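Local coordinates for Phenylalanine/tyrosine ammonia-lyase (Rhodosporidium toruloides, PDB 1Y2M), which catalyses the non-oxidative deamination of L-phenylalanine and L-tyrosine to trans-cinnamic and p-coumaric acid, working as a homotetramer, at residues A415-R426 against S504-T513. Sequence-based numbering, arbitrary orientation.
Sequences AAAVANTMEKTR and SLALISARRT
Ser509 OG is gripped twice from residues 415-426: it donates to Glu423 OE2 at 2.6 Å, on the anti side of that oxygen, and accepts from Arg426 NH2 at 2.9 Å over a nearly straight N-H...O path (164°). The serine enters as a knob among Ala419, Met422, Glu423 and Arg426, its chi1 of -167° turning OG away from the backbone N and onto the acid and the arginine. The acid and the arginine are themselves joined by a salt bridge, Arg426 NH1 to Glu423 OE2 at 2.8 Å, which reaches the carboxylate oxygen from above its plane. A second hydrogen bond from Arg426 NH2, 3.0 Å long, ends on Thr513 OG1, and all three oxygens lie at the edge of the guanidinium, near its plane, while Arg512 CB sits over one face, toward its rim. Leu484 O and Asn486 O take up NE and NH1 of the arginine, and Val488 N gives Glu423 OE2 another donor. Replacing Arg426 with a leucine would probably leave the buried Glu423 carboxylate without its salt-bridge partner and take from the Ser509 and Thr513 hydroxyls the N-H donor group they share.

Toward the C-terminal end of the contact, the bent selenomethionine side chain of Met422 lies against Ala510 and Thr513, with SE 3.8 Å from Thr513 CB. Small residues line the close approach of the N-terminal ends: Ala506 CB packs on Ala415, Val418 and Ala419, and the CA atoms of Ala419 and Ala506 are 3.9 Å apart. The two helix starts run near-parallel, crossing at 25°, within the central helical bundle of the PAL/histidase fold. The buried Glu423 and Arg426 charges probably offset each other, and the guanidinium's rotation is likely fixed jointly by Glu423, the two accepting hydroxyls and the Leu484 and Asn486 carbonyls, tying the helices together beside an alanine-lined seam.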
loop_
_atom_site.group_PDB
_atom_site.type_symbol
_atom_site.label_atom_id
_atom_site.label_comp_id
_atom_site.label_asym_id
_atom_site.label_seq_id
_atom_site.Cartn_x
_atom_site.Cartn_y
_atom_site.Cartn_z
ATOM N N ALA B 415 -12.358 8.765 -16.395
ATOM C CA ALA B 415 -11.908 7.434 -16.888
ATOM C C ALA B 415 -11.879 6.382 -15.760
ATOM O O ALA B 415 -10.955 5.553 -15.743
ATOM C CB ALA B 415 -10.568 7.492 -17.596
ATOM N N ALA B 416 -12.848 6.414 -14.839
ATOM C CA ALA B 416 -12.894 5.466 -13.713
ATOM C C ALA B 416 -13.089 4.044 -14.205
ATOM O O ALA B 416 -12.481 3.109 -13.693
ATOM C CB ALA B 416 -13.935 5.860 -12.722
ATOM N N ALA B 417 -13.820 3.868 -15.285
ATOM C CA ALA B 417 -14.013 2.496 -15.819
ATOM C C ALA B 417 -12.644 1.944 -16.218
ATOM O O ALA B 417 -12.345 0.776 -15.914
ATOM C CB ALA B 417 -14.911 2.534 -16.994
ATOM N N VAL B 418 -11.784 2.791 -16.795
ATOM C CA VAL B 418 -10.450 2.340 -17.255
ATOM C C VAL B 418 -9.563 2.078 -16.047
ATOM O O VAL B 418 -8.856 1.055 -15.995
ATOM C CB VAL B 418 -9.744 3.358 -18.178
ATOM C CG1 VAL B 418 -8.376 2.854 -18.560
ATOM C CG2 VAL B 418 -10.604 3.677 -19.390
ATOM N N ALA B 419 -9.579 3.010 -15.072
ATOM C CA ALA B 419 -8.709 2.874 -13.911
ATOM C C ALA B 419 -9.084 1.582 -13.193
ATOM O O ALA B 419 -8.178 0.816 -12.770
ATOM C CB ALA B 419 -8.904 4.021 -13.003
ATOM N N ASN B 420 -10.392 1.320 -13.113
ATOM C CA ASN B 420 -10.906 0.092 -12.479
ATOM C C ASN B 420 -10.281 -1.156 -13.056
ATOM O O ASN B 420 -9.809 -2.036 -12.324
ATOM C CB ASN B 420 -12.449 0.051 -12.638
ATOM C CG ASN B 420 -13.127 -1.275 -12.128
ATOM O OD1 ASN B 420 -13.431 -2.181 -12.943
ATOM N ND2 ASN B 420 -13.455 -1.331 -10.831
ATOM N N THR B 421 -10.235 -1.237 -14.374
ATOM C CA THR B 421 -9.672 -2.419 -15.004
ATOM C C THR B 421 -8.207 -2.584 -14.655
ATOM O O THR B 421 -7.684 -3.710 -14.496
ATOM C CB THR B 421 -9.820 -2.427 -16.545
ATOM O OG1 THR B 421 -9.030 -1.411 -17.174
ATOM C CG2 THR B 421 -11.299 -2.227 -16.917
HETATM N N MSE B 422 -7.528 -1.461 -14.584
HETATM C CA MSE B 422 -6.056 -1.500 -14.351
HETATM C C MSE B 422 -5.694 -1.870 -12.907
HETATM O O MSE B 422 -4.743 -2.602 -12.649
HETATM C CB MSE B 422 -5.462 -0.193 -14.746
HETATM C CG MSE B 422 -5.489 0.029 -16.246
HETATM SE SE MSE B 422 -4.425 -1.323 -17.240
HETATM C CE MSE B 422 -5.784 -2.667 -17.758
ATOM N N GLU B 423 -6.465 -1.350 -11.948
ATOM C CA GLU B 423 -6.229 -1.660 -10.509
ATOM C C GLU B 423 -6.381 -3.174 -10.357
ATOM O O GLU B 423 -5.481 -3.832 -9.785
ATOM C CB GLU B 423 -7.200 -0.914 -9.610
ATOM C CG GLU B 423 -7.145 0.602 -9.673
ATOM C CD GLU B 423 -5.949 1.236 -8.976
ATOM O OE1 GLU B 423 -6.145 1.684 -7.841
ATOM O OE2 GLU B 423 -4.882 1.366 -9.567
ATOM N N LYS B 424 -7.501 -3.716 -10.843
ATOM C CA LYS B 424 -7.797 -5.159 -10.700
ATOM C C LYS B 424 -6.785 -6.023 -11.429
ATOM O O LYS B 424 -6.321 -7.069 -10.935
ATOM C CB LYS B 424 -9.207 -5.516 -11.219
ATOM C CG LYS B 424 -10.356 -4.797 -10.545
ATOM C CD LYS B 424 -11.666 -4.795 -11.434
ATOM C CE LYS B 424 -11.826 -6.084 -12.217
ATOM N NZ LYS B 424 -11.016 -6.293 -13.496
ATOM N N THR B 425 -6.405 -5.596 -12.631
ATOM C CA THR B 425 -5.454 -6.404 -13.397
ATOM C C THR B 425 -4.102 -6.421 -12.677
ATOM O O THR B 425 -3.421 -7.465 -12.671
ATOM C CB THR B 425 -5.366 -5.880 -14.832
ATOM O OG1 THR B 425 -6.662 -5.980 -15.450
ATOM C CG2 THR B 425 -4.287 -6.631 -15.684
ATOM N N ARG B 426 -3.664 -5.304 -12.076
ATOM C CA ARG B 426 -2.320 -5.288 -11.492
ATOM C C ARG B 426 -2.261 -6.198 -10.259
ATOM O O ARG B 426 -1.251 -6.867 -9.980
ATOM C CB ARG B 426 -1.965 -3.844 -11.137
ATOM C CG ARG B 426 -0.489 -3.666 -10.899
ATOM C CD ARG B 426 -0.060 -2.212 -10.858
ATOM N NE ARG B 426 -0.781 -1.388 -9.884
ATOM C CZ ARG B 426 -1.821 -0.566 -10.135
ATOM N NH1 ARG B 426 -2.346 0.140 -9.149
ATOM N NH2 ARG B 426 -2.362 -0.418 -11.333
ATOM N N SER B 504 -9.772 10.087 -12.093
ATOM C CA SER B 504 -9.628 8.630 -12.159
ATOM C C SER B 504 -8.206 8.085 -11.965
ATOM O O SER B 504 -8.056 6.878 -11.570
ATOM C CB SER B 504 -10.174 8.042 -13.459
ATOM O OG SER B 504 -9.284 8.254 -14.523
ATOM N N LEU B 505 -7.202 8.867 -12.374
ATOM C CA LEU B 505 -5.799 8.418 -12.361
ATOM C C LEU B 505 -5.578 7.158 -13.242
ATOM O O LEU B 505 -4.599 6.392 -13.052
ATOM C CB LEU B 505 -5.298 8.184 -10.932
ATOM C CG LEU B 505 -5.443 9.367 -9.990
ATOM C CD1 LEU B 505 -5.015 8.896 -8.602
ATOM C CD2 LEU B 505 -4.576 10.504 -10.556
ATOM N N ALA B 506 -6.414 7.003 -14.279
ATOM C CA ALA B 506 -6.368 5.784 -15.094
ATOM C C ALA B 506 -5.008 5.623 -15.771
ATOM O O ALA B 506 -4.521 4.508 -15.856
ATOM C CB ALA B 506 -7.458 5.777 -16.135
ATOM N N LEU B 507 -4.441 6.697 -16.339
ATOM C CA LEU B 507 -3.207 6.526 -17.103
ATOM C C LEU B 507 -2.055 6.083 -16.188
ATOM O O LEU B 507 -1.198 5.270 -16.560
ATOM C CB LEU B 507 -2.821 7.779 -17.902
ATOM C CG LEU B 507 -1.591 7.512 -18.782
ATOM C CD1 LEU B 507 -1.767 6.397 -19.855
ATOM C CD2 LEU B 507 -1.210 8.800 -19.447
ATOM N N ILE B 508 -2.016 6.703 -15.012
ATOM C CA ILE B 508 -0.976 6.314 -14.000
ATOM C C ILE B 508 -1.177 4.840 -13.621
ATOM O O ILE B 508 -0.243 4.031 -13.565
ATOM C CB ILE B 508 -0.963 7.194 -12.780
ATOM C CG1 ILE B 508 -0.699 8.666 -13.136
ATOM C CG2 ILE B 508 0.101 6.719 -11.770
ATOM C CD1 ILE B 508 -1.027 9.636 -11.994
ATOM N N SER B 509 -2.425 4.492 -13.347
ATOM C CA SER B 509 -2.707 3.074 -13.040
ATOM C C SER B 509 -2.255 2.161 -14.213
ATOM O O SER B 509 -1.611 1.116 -13.977
ATOM C CB SER B 509 -4.183 2.871 -12.688
ATOM O OG SER B 509 -4.339 1.586 -12.117
ATOM N N ALA B 510 -2.597 2.540 -15.460
ATOM C CA ALA B 510 -2.234 1.752 -16.651
ATOM C C ALA B 510 -0.718 1.556 -16.769
ATOM O O ALA B 510 -0.197 0.481 -17.149
ATOM C CB ALA B 510 -2.832 2.346 -17.864
ATOM N N ARG B 511 0.010 2.633 -16.452
ATOM C CA ARG B 511 1.469 2.600 -16.455
ATOM C C ARG B 511 1.979 1.589 -15.472
ATOM O O ARG B 511 2.899 0.798 -15.803
ATOM C CB ARG B 511 2.056 3.977 -16.186
ATOM C CG ARG B 511 2.009 4.937 -17.395
ATOM C CD ARG B 511 2.450 6.344 -17.110
ATOM N NE ARG B 511 3.641 6.285 -16.294
ATOM C CZ ARG B 511 3.855 6.937 -15.158
ATOM N NH1 ARG B 511 2.970 7.799 -14.641
ATOM N NH2 ARG B 511 4.968 6.649 -14.512
ATOM N N ARG B 512 1.408 1.599 -14.269
ATOM C CA ARG B 512 1.893 0.643 -13.268
ATOM C C ARG B 512 1.541 -0.781 -13.664
ATOM O O ARG B 512 2.370 -1.704 -13.516
ATOM C CB ARG B 512 1.364 1.008 -11.870
ATOM C CG ARG B 512 1.825 2.332 -11.327
ATOM C CD ARG B 512 3.345 2.433 -11.347
ATOM N NE ARG B 512 3.803 3.659 -10.717
ATOM C CZ ARG B 512 4.868 4.347 -11.034
ATOM N NH1 ARG B 512 5.555 4.113 -12.177
ATOM N NH2 ARG B 512 5.152 5.417 -10.277
ATOM N N THR B 513 0.355 -0.995 -14.227
ATOM C CA THR B 513 -0.010 -2.362 -14.646
ATOM C C THR B 513 0.897 -2.823 -15.816
ATOM O O THR B 513 1.211 -3.994 -15.894
ATOM C CB THR B 513 -1.494 -2.391 -15.037
ATOM O OG1 THR B 513 -2.241 -1.914 -13.911
ATOM C CG2 THR B 513 -1.912 -3.798 -15.484
#